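Putative oxidoreductase molybdopterin-binding subunit (Sulfolobus tokodaii, PDB 4ZOH) probably serves as the molybdopterin-binding subunit of an oxidoreductase of the xanthine dehydrogenase and aldehyde oxidase family, carrying a pterin cytosine dinucleotide. Local coordinates at residues K5-I10 / D446-A451; G431-V436 / E463-R468; R485-G490 / T665-I670. One frame throughout, in Å; residues are numbered along the deposited sequence.

Interaction 1 of 3, residues K5-I10 / D446-A451. With MCN (pterin cytosine dinucleotide), chain D.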
loop_
_atom_site.group_PDB
_atom_site.type_symbol
_atom_site.label_atom_id
_atom_site.label_comp_id
_atom_site.label_asym_id
_atom_site.label_seq_id
_atom_site.Cartn_x
_atom_site.Cartn_y
_atom_site.Cartn_z
ATOM N N LYS A 5 -21.027 -5.031 30.126
ATOM C CA LYS A 5 -19.991 -6.016 30.460
ATOM C C LYS A 5 -18.583 -5.569 30.116
ATOM O O LYS A 5 -18.363 -4.854 29.041
ATOM C CB LYS A 5 -20.259 -7.322 29.720
ATOM C CG LYS A 5 -21.677 -7.832 29.852
ATOM C CD LYS A 5 -21.921 -8.488 31.199
ATOM C CE LYS A 5 -23.258 -9.235 31.151
ATOM N NZ LYS A 5 -23.106 -10.511 30.385
ATOM N N PRO A 6 -17.612 -6.007 30.969
ATOM C CA PRO A 6 -16.206 -5.677 30.666
ATOM C C PRO A 6 -15.703 -6.536 29.502
ATOM O O PRO A 6 -14.776 -7.298 29.672
ATOM C CB PRO A 6 -15.480 -6.011 31.993
ATOM C CG PRO A 6 -16.351 -7.124 32.667
ATOM C CD PRO A 6 -17.743 -6.964 32.121
ATOM N N ILE A 7 -16.277 -6.370 28.311
ATOM C CA ILE A 7 -15.854 -7.140 27.122
ATOM C C ILE A 7 -14.440 -6.793 26.678
ATOM O O ILE A 7 -14.089 -5.584 26.566
ATOM C CB ILE A 7 -16.873 -6.937 25.983
ATOM C CG1 ILE A 7 -18.284 -7.440 26.418
ATOM C CG2 ILE A 7 -16.387 -7.570 24.694
ATOM C CD1 ILE A 7 -18.414 -8.936 26.778
ATOM N N LYS A 8 -13.583 -7.804 26.493
ATOM C CA LYS A 8 -12.177 -7.510 26.138
ATOM C C LYS A 8 -12.100 -6.944 24.677
ATOM O O LYS A 8 -12.976 -7.226 23.862
ATOM C CB LYS A 8 -11.273 -8.732 26.298
ATOM C CG LYS A 8 -11.133 -9.228 27.754
ATOM C CD LYS A 8 -10.420 -10.565 27.829
ATOM C CE LYS A 8 -11.140 -11.737 27.162
ATOM N NZ LYS A 8 -12.290 -12.344 27.920
ATOM N N ARG A 9 -11.027 -6.230 24.345
ATOM C CA ARG A 9 -10.991 -5.387 23.088
ATOM C C ARG A 9 -10.844 -6.261 21.872
ATOM O O ARG A 9 -9.905 -7.139 21.760
ATOM C CB ARG A 9 -9.872 -4.334 23.136
ATOM C CG ARG A 9 -10.160 -3.228 24.157
ATOM C CD ARG A 9 -9.502 -1.894 23.785
ATOM N NE ARG A 9 -8.161 -2.070 23.162
ATOM C CZ ARG A 9 -7.515 -1.159 22.455
ATOM N NH1 ARG A 9 -8.020 0.113 22.358
ATOM N NH2 ARG A 9 -6.329 -1.473 21.895
ATOM N N ILE A 10 -11.792 -6.072 20.974
ATOM C CA ILE A 10 -11.643 -6.602 19.614
ATOM C C ILE A 10 -10.414 -5.967 18.890
ATOM O O ILE A 10 -9.930 -6.508 17.917
ATOM C CB ILE A 10 -12.936 -6.444 18.758
ATOM C CG1 ILE A 10 -13.174 -4.974 18.330
ATOM C CG2 ILE A 10 -14.139 -7.050 19.475
ATOM C CD1 ILE A 10 -14.494 -4.755 17.566
ATOM N N ASP A 446 -13.530 2.387 21.257
ATOM C CA ASP A 446 -14.965 2.545 20.957
ATOM C C ASP A 446 -15.489 1.493 20.043
ATOM O O ASP A 446 -16.702 1.217 20.067
ATOM C CB ASP A 446 -15.300 3.922 20.333
ATOM C CG ASP A 446 -14.872 5.021 21.209
ATOM O OD1 ASP A 446 -15.623 5.357 22.127
ATOM O OD2 ASP A 446 -13.738 5.462 21.098
ATOM N N ALA A 447 -14.617 0.920 19.216
ATOM C CA ALA A 447 -15.092 -0.066 18.247
ATOM C C ALA A 447 -15.659 -1.308 19.026
ATOM O O ALA A 447 -16.665 -1.891 18.624
ATOM C CB ALA A 447 -13.991 -0.467 17.261
ATOM N N THR A 448 -14.988 -1.715 20.103
ATOM C CA THR A 448 -15.498 -2.820 20.960
ATOM C C THR A 448 -16.864 -2.403 21.523
ATOM O O THR A 448 -17.804 -3.165 21.445
ATOM C CB THR A 448 -14.534 -3.113 22.115
ATOM O OG1 THR A 448 -13.366 -3.718 21.571
ATOM C CG2 THR A 448 -15.166 -4.073 23.100
ATOM N N ALA A 449 -16.974 -1.180 22.033
ATOM C CA ALA A 449 -18.255 -0.698 22.534
ATOM C C ALA A 449 -19.305 -0.687 21.440
ATOM O O ALA A 449 -20.506 -1.071 21.667
ATOM C CB ALA A 449 -18.082 0.644 23.249
ATOM N N PHE A 450 -18.863 -0.410 20.202
ATOM C CA PHE A 450 -19.838 -0.351 19.112
ATOM C C PHE A 450 -20.342 -1.747 18.788
ATOM O O PHE A 450 -21.526 -1.967 18.447
ATOM C CB PHE A 450 -19.281 0.398 17.873
ATOM C CG PHE A 450 -19.045 1.860 18.117
ATOM C CD1 PHE A 450 -19.777 2.567 19.107
ATOM C CD2 PHE A 450 -18.128 2.559 17.369
ATOM C CE1 PHE A 450 -19.557 3.940 19.340
ATOM C CE2 PHE A 450 -17.932 3.940 17.571
ATOM C CZ PHE A 450 -18.635 4.620 18.551
ATOM N N ALA A 451 -19.417 -2.691 18.838
ATOM C CA ALA A 451 -19.733 -4.075 18.537
ATOM C C ALA A 451 -20.721 -4.620 19.649
ATOM O O ALA A 451 -21.703 -5.242 19.312
ATOM C CB ALA A 451 -18.455 -4.898 18.465
HETATM N N1 MCN D . -16.994 4.409 27.924
HETATM C C2 MCN D . -18.000 3.580 28.393
HETATM N N3 MCN D . -19.103 4.084 29.031
HETATM C C4 MCN D . -19.187 5.460 29.210
HETATM C C5 MCN D . -18.182 6.306 28.746
HETATM C C6 MCN D . -17.079 5.782 28.071
HETATM O O2 MCN D . -17.971 2.352 28.258
HETATM N N4 MCN D . -20.253 5.927 29.824
HETATM C "C1'" MCN D . -15.867 3.779 27.233
HETATM C C2D MCN D . -16.146 3.744 25.728
HETATM O "O2'" MCN D . -16.736 2.551 25.310
HETATM C "C3'" MCN D . -14.760 3.780 25.140
HETATM C C4D MCN D . -14.179 4.839 25.982
HETATM O O4D MCN D . -14.702 4.562 27.352
HETATM O "O3'" MCN D . -14.058 2.598 25.304
HETATM C "C5'" MCN D . -14.827 5.968 25.204
HETATM O "O5'" MCN D . -14.766 7.103 25.853
HETATM P PA MCN D . -15.615 8.419 25.420
HETATM O O1A MCN D . -16.722 8.281 24.497
HETATM O O2A MCN D . -15.809 8.976 26.802
HETATM O O3A MCN D . -14.292 9.257 24.792
HETATM P PB MCN D . -13.821 9.065 23.260
HETATM O O1B MCN D . -14.612 10.052 22.417
HETATM O O2B MCN D . -13.811 7.688 22.759
HETATM O O3B MCN D . -12.361 9.494 23.419
HETATM C C10 MCN D . -11.901 10.866 23.280
HETATM C "C9'" MCN D . -11.021 11.252 24.444
HETATM C "C8'" MCN D . -10.327 12.492 24.237
HETATM S "S8'" MCN D . -11.226 13.947 23.831
HETATM C "C7'" MCN D . -8.990 12.628 24.463
HETATM S "S7'" MCN D . -8.134 14.189 24.354
HETATM C "C6'" MCN D . -8.174 11.532 24.947
HETATM C C7 MCN D . -9.078 10.416 25.570
HETATM O "O9'" MCN D . -10.117 10.170 24.645
HETATM N "N5'" MCN D . -7.248 11.012 23.943
HETATM C C4A MCN D . -6.803 9.675 23.916
HETATM N "N8'" MCN D . -8.287 9.161 25.761
HETATM C C4B MCN D . -7.329 8.764 24.876
HETATM N "N1'" MCN D . -6.923 7.494 24.946
HETATM C "C2'" MCN D . -6.033 7.050 24.062
HETATM N "N2'" MCN D . -5.668 5.788 24.144
HETATM N "N3'" MCN D . -5.445 7.893 23.062
HETATM C "C4'" MCN D . -5.819 9.255 22.988
HETATM O "O4'" MCN D . -5.295 10.012 22.119
#
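Thr448 pushes its side chain from the first turns of helix 446-458 against the backbone of Arg9 and Ile10. This is the tight part of the contact. The backbone N of Ile10 donates a hydrogen bond to OG1 of Thr448 over 2.9 Å, bent to 144° at the hydrogen. The same OG1 lies 3.3 Å from CA of Arg9. It is also hydrogen-bonded to Glu11, so two partners grip one hydroxyl. In Thr448 a chi1 of -70° sets OG1 anti to the carbonyl carbon and puts CG2 anti to the backbone N. The methyl therefore faces the loop carbonyls, with CG2 3.9 Å from O of Lys8. Arg9 is buried, its NE salt-bridged to Asp12 and its NH2 hydrogen-bonded to the backbone of another protein chain.

The solvent side is looser. Ile10 is exposed and runs past Thr448 in the opposite sense. Its CG1 stands between the backbone N and the carbonyl carbon, chi1 73°, and lies 3.5 Å from Thr448 OG1. From there CD1 reaches along the helix to CB of Ala451 at 4.1 Å. Of the Ile7 side chain, CG2 alone comes near, 4.0 Å from CG2 of Thr448. Lys8 points away and makes a cation-pi contact with an aromatic side chain of the other protein.

Asp446 and Ala449 of the same helix segment line the pterin cytosine dinucleotide pocket, and the Arg9 side chain is about 7 Å from a bound iron-sulfur cluster. The contact thus joins the N-terminal loop to a cofactor-pocket helix beside another protein chain.

The chemistry implies a bridging role for the Thr448 hydroxyl. It accepts from a backbone N-H, consistent with its own proton going to Glu11, and aliphatic carbons pack around this polar link.

Interaction 2 of 3, residues G431-V436 / E463-R468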
loop_
_atom_site.group_PDB
_atom_site.type_symbol
_atom_site.label_atom_id
_atom_site.label_comp_id
_atom_site.label_asym_id
_atom_site.label_seq_id
_atom_site.Cartn_x
_atom_site.Cartn_y
_atom_site.Cartn_z
ATOM N N GLY A 431 -24.276 -13.143 4.180
ATOM C CA GLY A 431 -24.675 -12.845 5.561
ATOM C C GLY A 431 -23.731 -11.981 6.388
ATOM O O GLY A 431 -24.091 -11.545 7.511
ATOM N N LYS A 432 -22.547 -11.696 5.859
ATOM C CA LYS A 432 -21.528 -10.980 6.652
ATOM C C LYS A 432 -21.991 -9.586 7.048
ATOM O O LYS A 432 -22.502 -8.868 6.238
ATOM C CB LYS A 432 -20.207 -10.881 5.936
ATOM C CG LYS A 432 -19.126 -10.180 6.791
ATOM C CD LYS A 432 -18.040 -9.537 5.917
ATOM C CE LYS A 432 -16.835 -9.080 6.729
ATOM N NZ LYS A 432 -17.170 -8.127 7.811
ATOM N N ILE A 433 -21.784 -9.208 8.298
ATOM C CA ILE A 433 -22.187 -7.878 8.736
ATOM C C ILE A 433 -20.965 -7.020 9.008
ATOM O O ILE A 433 -20.064 -7.446 9.767
ATOM C CB ILE A 433 -23.020 -7.936 10.056
ATOM C CG1 ILE A 433 -24.346 -8.718 9.851
ATOM C CG2 ILE A 433 -23.305 -6.528 10.615
ATOM C CD1 ILE A 433 -24.933 -9.208 11.201
ATOM N N THR A 434 -21.006 -5.787 8.498
ATOM C CA THR A 434 -19.989 -4.771 8.801
ATOM C C THR A 434 -20.668 -3.510 9.269
ATOM O O THR A 434 -21.620 -3.033 8.662
ATOM C CB THR A 434 -19.100 -4.472 7.548
ATOM O OG1 THR A 434 -18.754 -5.724 6.953
ATOM C CG2 THR A 434 -17.771 -3.697 7.918
ATOM N N LEU A 435 -20.173 -3.022 10.393
ATOM C CA LEU A 435 -20.571 -1.786 10.977
ATOM C C LEU A 435 -19.451 -0.751 10.744
ATOM O O LEU A 435 -18.303 -1.021 11.037
ATOM C CB LEU A 435 -20.814 -1.978 12.491
ATOM C CG LEU A 435 -21.069 -0.713 13.282
ATOM C CD1 LEU A 435 -22.478 -0.204 12.981
ATOM C CD2 LEU A 435 -20.931 -1.043 14.763
ATOM N N VAL A 436 -19.802 0.442 10.249
ATOM C CA VAL A 436 -18.804 1.518 10.070
ATOM C C VAL A 436 -19.226 2.700 10.927
ATOM O O VAL A 436 -20.439 3.043 11.011
ATOM C CB VAL A 436 -18.613 1.917 8.574
ATOM C CG1 VAL A 436 -17.425 2.870 8.424
ATOM C CG2 VAL A 436 -18.480 0.700 7.656
ATOM N N GLU A 463 -18.838 -11.450 17.818
ATOM C CA GLU A 463 -17.855 -11.743 16.760
ATOM C C GLU A 463 -18.489 -11.621 15.380
ATOM O O GLU A 463 -17.785 -11.664 14.393
ATOM C CB GLU A 463 -17.157 -13.130 16.866
ATOM C CG GLU A 463 -16.964 -13.722 18.244
ATOM C CD GLU A 463 -18.250 -14.348 18.786
ATOM O OE1 GLU A 463 -18.719 -15.376 18.222
ATOM O OE2 GLU A 463 -18.791 -13.792 19.752
ATOM N N LYS A 464 -19.813 -11.499 15.302
ATOM C CA LYS A 464 -20.472 -11.311 14.012
ATOM C C LYS A 464 -20.362 -9.859 13.457
ATOM O O LYS A 464 -20.747 -9.615 12.305
ATOM C CB LYS A 464 -21.943 -11.714 14.077
ATOM C CG LYS A 464 -22.198 -13.234 14.159
ATOM C CD LYS A 464 -21.367 -14.073 13.182
ATOM C CE LYS A 464 -22.025 -15.413 12.911
ATOM N NZ LYS A 464 -21.233 -16.035 11.823
ATOM N N ILE A 465 -19.912 -8.936 14.302
ATOM C CA ILE A 465 -19.989 -7.519 14.014
ATOM C C ILE A 465 -18.541 -7.012 13.872
ATOM O O ILE A 465 -17.881 -6.704 14.866
ATOM C CB ILE A 465 -20.670 -6.681 15.142
ATOM C CG1 ILE A 465 -22.049 -7.270 15.667
ATOM C CG2 ILE A 465 -20.728 -5.185 14.760
ATOM C CD1 ILE A 465 -23.117 -7.475 14.588
ATOM N N GLU A 466 -18.056 -6.974 12.645
ATOM C CA GLU A 466 -16.825 -6.295 12.327
ATOM C C GLU A 466 -17.069 -4.757 12.405
ATOM O O GLU A 466 -18.057 -4.270 11.884
ATOM C CB GLU A 466 -16.363 -6.647 10.910
ATOM C CG GLU A 466 -14.926 -6.064 10.676
ATOM C CD GLU A 466 -14.370 -6.139 9.239
ATOM O OE1 GLU A 466 -15.041 -6.617 8.269
ATOM O OE2 GLU A 466 -13.188 -5.716 9.088
ATOM N N VAL A 467 -16.167 -4.028 13.050
ATOM C CA VAL A 467 -16.323 -2.606 13.163
ATOM C C VAL A 467 -15.146 -1.912 12.463
ATOM O O VAL A 467 -13.958 -2.208 12.781
ATOM C CB VAL A 467 -16.367 -2.169 14.636
ATOM C CG1 VAL A 467 -16.598 -0.644 14.758
ATOM C CG2 VAL A 467 -17.492 -2.922 15.363
ATOM N N ARG A 468 -15.482 -0.994 11.529
ATOM C CA ARG A 468 -14.490 -0.257 10.704
ATOM C C ARG A 468 -14.695 1.242 10.842
ATOM O O ARG A 468 -15.779 1.684 11.219
ATOM C CB ARG A 468 -14.665 -0.696 9.241
ATOM C CG ARG A 468 -14.282 -2.159 9.022
ATOM C CD ARG A 468 -12.765 -2.285 8.927
ATOM N NE ARG A 468 -12.323 -1.693 7.650
ATOM C CZ ARG A 468 -11.552 -0.610 7.491
ATOM N NH1 ARG A 468 -11.122 0.043 8.552
ATOM N NH2 ARG A 468 -11.277 -0.152 6.243
HETATM O O HOH W 1 -21.146 -11.144 10.319
#
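Leu435 lies alongside Val467, its CD2 4.0 Å from CG2 of Val467, both side chains pointing the same way. The CB of Leu435 also meets CG2 of Ile465 at 3.9 Å, where the two chains meet at a slant. Ile433 adds its CG2 against CD1 of Ile465. These four residues make the apolar face, which packs under helix 446-458. Phe450, Ala451 and Ala454 cover it from there.

The backbones run parallel, their short axes 31° apart. Leu435 is bonded through both its backbone N and its O. Its N donates to O of Glu466 at 2.9 Å, nearly straight at 170°. Its O accepts from N of Arg468, also at 2.9 Å.

The other face is mostly polar, with Thr434, Glu466 and Arg468, and Val436 among them. Lys432 reaches it with a long chain whose last bend, chi4 -57°, turns NZ toward Glu466. NZ forms a salt bridge to OE1 of Glu466 at 2.7 Å, on the lone pair that faces away from the other oxygen. The same NZ is hydrogen-bonded to OG1 of Thr434 at 3.0 Å. OE2 of Glu466 has a second cation, Lys178 of the second subunit, so each carboxylate oxygen has a cation. Losing the amino group to a methionine at Lys432 would probably leave OE1 of Glu466 without its cation and the hydroxyl of Thr434 without this donor.

The start of the Arg468 chain lies beside Thr434, CG near CG2, then bends off to Glu473 of the second subunit. This face therefore borders the subunit interface. Strand 433-437, helix 446-458 and strand 465-468 together form a beta-alpha-beta crossover with adjacent parallel strands.

Interaction 3 of 3, residues R485-G490 / T665-I670; sequences RTVTIG and TGSKGI. With MCN (pterin cytosine dinucleotide), chain D.
Thr488 and Ser667 meet behind a pyrophosphate-binding helix N terminus, part of the pocket for pterin cytosine dinucleotide. The first shell is on the cofactor. Thr486 grips O1B twice, from its backbone N and from OG1 at 2.7 Å. Arg485 N adds a weak bond to the same oxygen. Val487 N points almost straight at O1A of the other phosphate, 2.9 Å and 169°. The loop 665-670 supplies Ile670 N, which donates to O2A at 2.8 Å. Its Lys668 O accepts from N4 of the cytosine at 3.0 Å.

The cytosine is clasped between two side chains. CG1 of Val487 stands over one face, 3.6 Å from C6. With chi1 79°, CG1 stands between the backbone N and the carbonyl carbon, which turns it toward the base. CG2 of Ile670 comes to the same carbon from the opposite face.

Behind this lies the second shell. Arg485 points away from the loop, and its guanidinium is held by Glu421 and by carbonyls of Phe417, Trp420 and Gly480. Lys668 likewise turns away, with NZ bound by Asp381 and the carbonyl of Thr566. Between helix and loop, Ser667 places its OG in a buried chain of three hydroxyls. That OG is hydrogen-bonded to OG1 of Thr488 at 2.8 Å and to OG1 of Thr665 at 2.7 Å.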
loop_
_atom_site.group_PDB
_atom_site.type_symbol
_atom_site.label_atom_id
_atom_site.label_comp_id
_atom_site.label_asym_id
_atom_site.label_seq_id
_atom_site.Cartn_x
_atom_site.Cartn_y
_atom_site.Cartn_z
ATOM N N ARG A 485 -16.993 12.200 23.107
ATOM C CA ARG A 485 -18.262 12.129 22.410
ATOM C C ARG A 485 -18.462 10.796 21.748
ATOM O O ARG A 485 -19.565 10.471 21.337
ATOM C CB ARG A 485 -18.331 13.268 21.316
ATOM C CG ARG A 485 -17.462 12.992 20.060
ATOM C CD ARG A 485 -17.303 14.246 19.142
ATOM N NE ARG A 485 -18.579 14.631 18.544
ATOM C CZ ARG A 485 -19.170 13.974 17.532
ATOM N NH1 ARG A 485 -18.541 12.935 16.981
ATOM N NH2 ARG A 485 -20.374 14.355 17.052
ATOM N N THR A 486 -17.417 9.995 21.633
ATOM C CA THR A 486 -17.511 8.872 20.685
ATOM C C THR A 486 -18.478 7.775 21.095
ATOM O O THR A 486 -19.361 7.383 20.282
ATOM C CB THR A 486 -16.148 8.280 20.397
ATOM O OG1 THR A 486 -15.298 9.327 19.933
ATOM C CG2 THR A 486 -16.253 7.210 19.391
ATOM N N VAL A 487 -18.371 7.281 22.332
ATOM C CA VAL A 487 -19.299 6.177 22.663
ATOM C C VAL A 487 -20.759 6.721 22.742
ATOM O O VAL A 487 -21.720 6.043 22.376
ATOM C CB VAL A 487 -18.885 5.367 23.934
ATOM C CG1 VAL A 487 -19.271 6.123 25.202
ATOM C CG2 VAL A 487 -19.544 3.963 23.876
ATOM N N THR A 488 -20.905 7.970 23.163
ATOM C CA THR A 488 -22.249 8.529 23.353
ATOM C C THR A 488 -22.919 8.912 22.031
ATOM O O THR A 488 -24.006 8.417 21.715
ATOM C CB THR A 488 -22.150 9.732 24.295
ATOM O OG1 THR A 488 -21.570 9.269 25.485
ATOM C CG2 THR A 488 -23.554 10.304 24.671
ATOM N N ILE A 489 -22.302 9.857 21.307
ATOM C CA ILE A 489 -22.875 10.327 20.025
ATOM C C ILE A 489 -22.680 9.301 18.898
ATOM O O ILE A 489 -23.626 8.953 18.101
ATOM C CB ILE A 489 -22.264 11.691 19.630
ATOM C CG1 ILE A 489 -22.371 12.715 20.781
ATOM C CG2 ILE A 489 -22.996 12.223 18.397
ATOM C CD1 ILE A 489 -23.756 12.835 21.459
ATOM N N GLY A 490 -21.446 8.795 18.791
ATOM C CA GLY A 490 -21.184 7.788 17.780
ATOM C C GLY A 490 -21.944 6.508 18.135
ATOM O O GLY A 490 -22.439 5.807 17.251
ATOM N N THR A 665 -27.990 5.900 24.185
ATOM C CA THR A 665 -27.087 5.000 24.896
ATOM C C THR A 665 -27.228 5.203 26.415
ATOM O O THR A 665 -26.812 4.328 27.160
ATOM C CB THR A 665 -25.606 5.211 24.505
ATOM O OG1 THR A 665 -25.244 6.562 24.828
ATOM C CG2 THR A 665 -25.427 4.964 23.009
ATOM N N GLY A 666 -27.773 6.356 26.848
ATOM C CA GLY A 666 -27.735 6.778 28.282
ATOM C C GLY A 666 -26.377 7.186 28.854
ATOM O O GLY A 666 -26.259 7.619 30.034
ATOM N N SER A 667 -25.331 7.085 28.025
ATOM C CA SER A 667 -23.944 7.291 28.471
ATOM C C SER A 667 -23.480 8.760 28.393
ATOM O O SER A 667 -23.964 9.523 27.579
ATOM C CB SER A 667 -23.021 6.450 27.553
ATOM O OG SER A 667 -22.972 7.002 26.228
ATOM N N LYS A 668 -22.509 9.129 29.214
ATOM C CA LYS A 668 -21.817 10.385 29.134
ATOM C C LYS A 668 -20.349 10.019 28.915
ATOM O O LYS A 668 -19.944 8.869 29.204
ATOM C CB LYS A 668 -21.956 11.198 30.464
ATOM C CG LYS A 668 -23.422 11.239 30.939
ATOM C CD LYS A 668 -23.650 12.189 32.128
ATOM C CE LYS A 668 -25.142 12.286 32.530
ATOM N NZ LYS A 668 -25.219 13.427 33.524
ATOM N N GLY A 669 -19.545 11.010 28.491
ATOM C CA GLY A 669 -18.154 10.774 28.250
ATOM C C GLY A 669 -17.264 10.723 29.452
ATOM O O GLY A 669 -17.414 11.519 30.419
ATOM N N ILE A 670 -16.273 9.836 29.378
ATOM C CA ILE A 670 -15.248 9.750 30.391
ATOM C C ILE A 670 -13.835 9.964 29.819
ATOM O O ILE A 670 -12.819 10.017 30.582
ATOM C CB ILE A 670 -15.306 8.314 31.049
ATOM C CG1 ILE A 670 -14.547 8.312 32.406
ATOM C CG2 ILE A 670 -14.673 7.257 30.088
ATOM C CD1 ILE A 670 -14.839 7.143 33.350
HETATM N N1 MCN D . -16.994 4.409 27.924
HETATM C C2 MCN D . -18.000 3.580 28.393
HETATM N N3 MCN D . -19.103 4.084 29.031
HETATM C C4 MCN D . -19.187 5.460 29.210
HETATM C C5 MCN D . -18.182 6.306 28.746
HETATM C C6 MCN D . -17.079 5.782 28.071
HETATM O O2 MCN D . -17.971 2.352 28.258
HETATM N N4 MCN D . -20.253 5.927 29.824
HETATM C "C1'" MCN D . -15.867 3.779 27.233
HETATM C C2D MCN D . -16.146 3.744 25.728
HETATM O "O2'" MCN D . -16.736 2.551 25.310
HETATM C "C3'" MCN D . -14.760 3.780 25.140
HETATM C C4D MCN D . -14.179 4.839 25.982
HETATM O O4D MCN D . -14.702 4.562 27.352
HETATM O "O3'" MCN D . -14.058 2.598 25.304
HETATM C "C5'" MCN D . -14.827 5.968 25.204
HETATM O "O5'" MCN D . -14.766 7.103 25.853
HETATM P PA MCN D . -15.615 8.419 25.420
HETATM O O1A MCN D . -16.722 8.281 24.497
HETATM O O2A MCN D . -15.809 8.976 26.802
HETATM O O3A MCN D . -14.292 9.257 24.792
HETATM P PB MCN D . -13.821 9.065 23.260
HETATM O O1B MCN D . -14.612 10.052 22.417
HETATM O O2B MCN D . -13.811 7.688 22.759
HETATM O O3B MCN D . -12.361 9.494 23.419
HETATM C C10 MCN D . -11.901 10.866 23.280
HETATM C "C9'" MCN D . -11.021 11.252 24.444
HETATM C "C8'" MCN D . -10.327 12.492 24.237
HETATM S "S8'" MCN D . -11.226 13.947 23.831
HETATM C "C7'" MCN D . -8.990 12.628 24.463
HETATM S "S7'" MCN D . -8.134 14.189 24.354
HETATM C "C6'" MCN D . -8.174 11.532 24.947
HETATM C C7 MCN D . -9.078 10.416 25.570
HETATM O "O9'" MCN D . -10.117 10.170 24.645
HETATM N "N5'" MCN D . -7.248 11.012 23.943
HETATM C C4A MCN D . -6.803 9.675 23.916
HETATM N "N8'" MCN D . -8.287 9.161 25.761
HETATM C C4B MCN D . -7.329 8.764 24.876
HETATM N "N1'" MCN D . -6.923 7.494 24.946
HETATM C "C2'" MCN D . -6.033 7.050 24.062
HETATM N "N2'" MCN D . -5.668 5.788 24.144
HETATM N "N3'" MCN D . -5.445 7.893 23.062
HETATM C "C4'" MCN D . -5.819 9.255 22.988
HETATM O "O4'" MCN D . -5.295 10.012 22.119
#

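How the interactions relate
From the N terminus, segment 5-10 comes first, and it waits more than 400 residues for its partner. Segment 431-436 opens interaction 2 before helix 446-458 closes interaction 1. Segment 463-468 then closes interaction 2, so the two contacts cross along the chain. They also touch: Ala447 and Ala451 of the helix rest on Val467 of the strand. Interaction 3 follows in series. It begins on helix 486-512 and closes at the loop before helix 673-688. Interactions 1 and 3 meet where Asp446 and Ala449 pack on Thr486 and Val487, beside the shared cofactor. Together they tie the N-terminal loop, the 433-468 crossover and a late loop to the cofactor pocket.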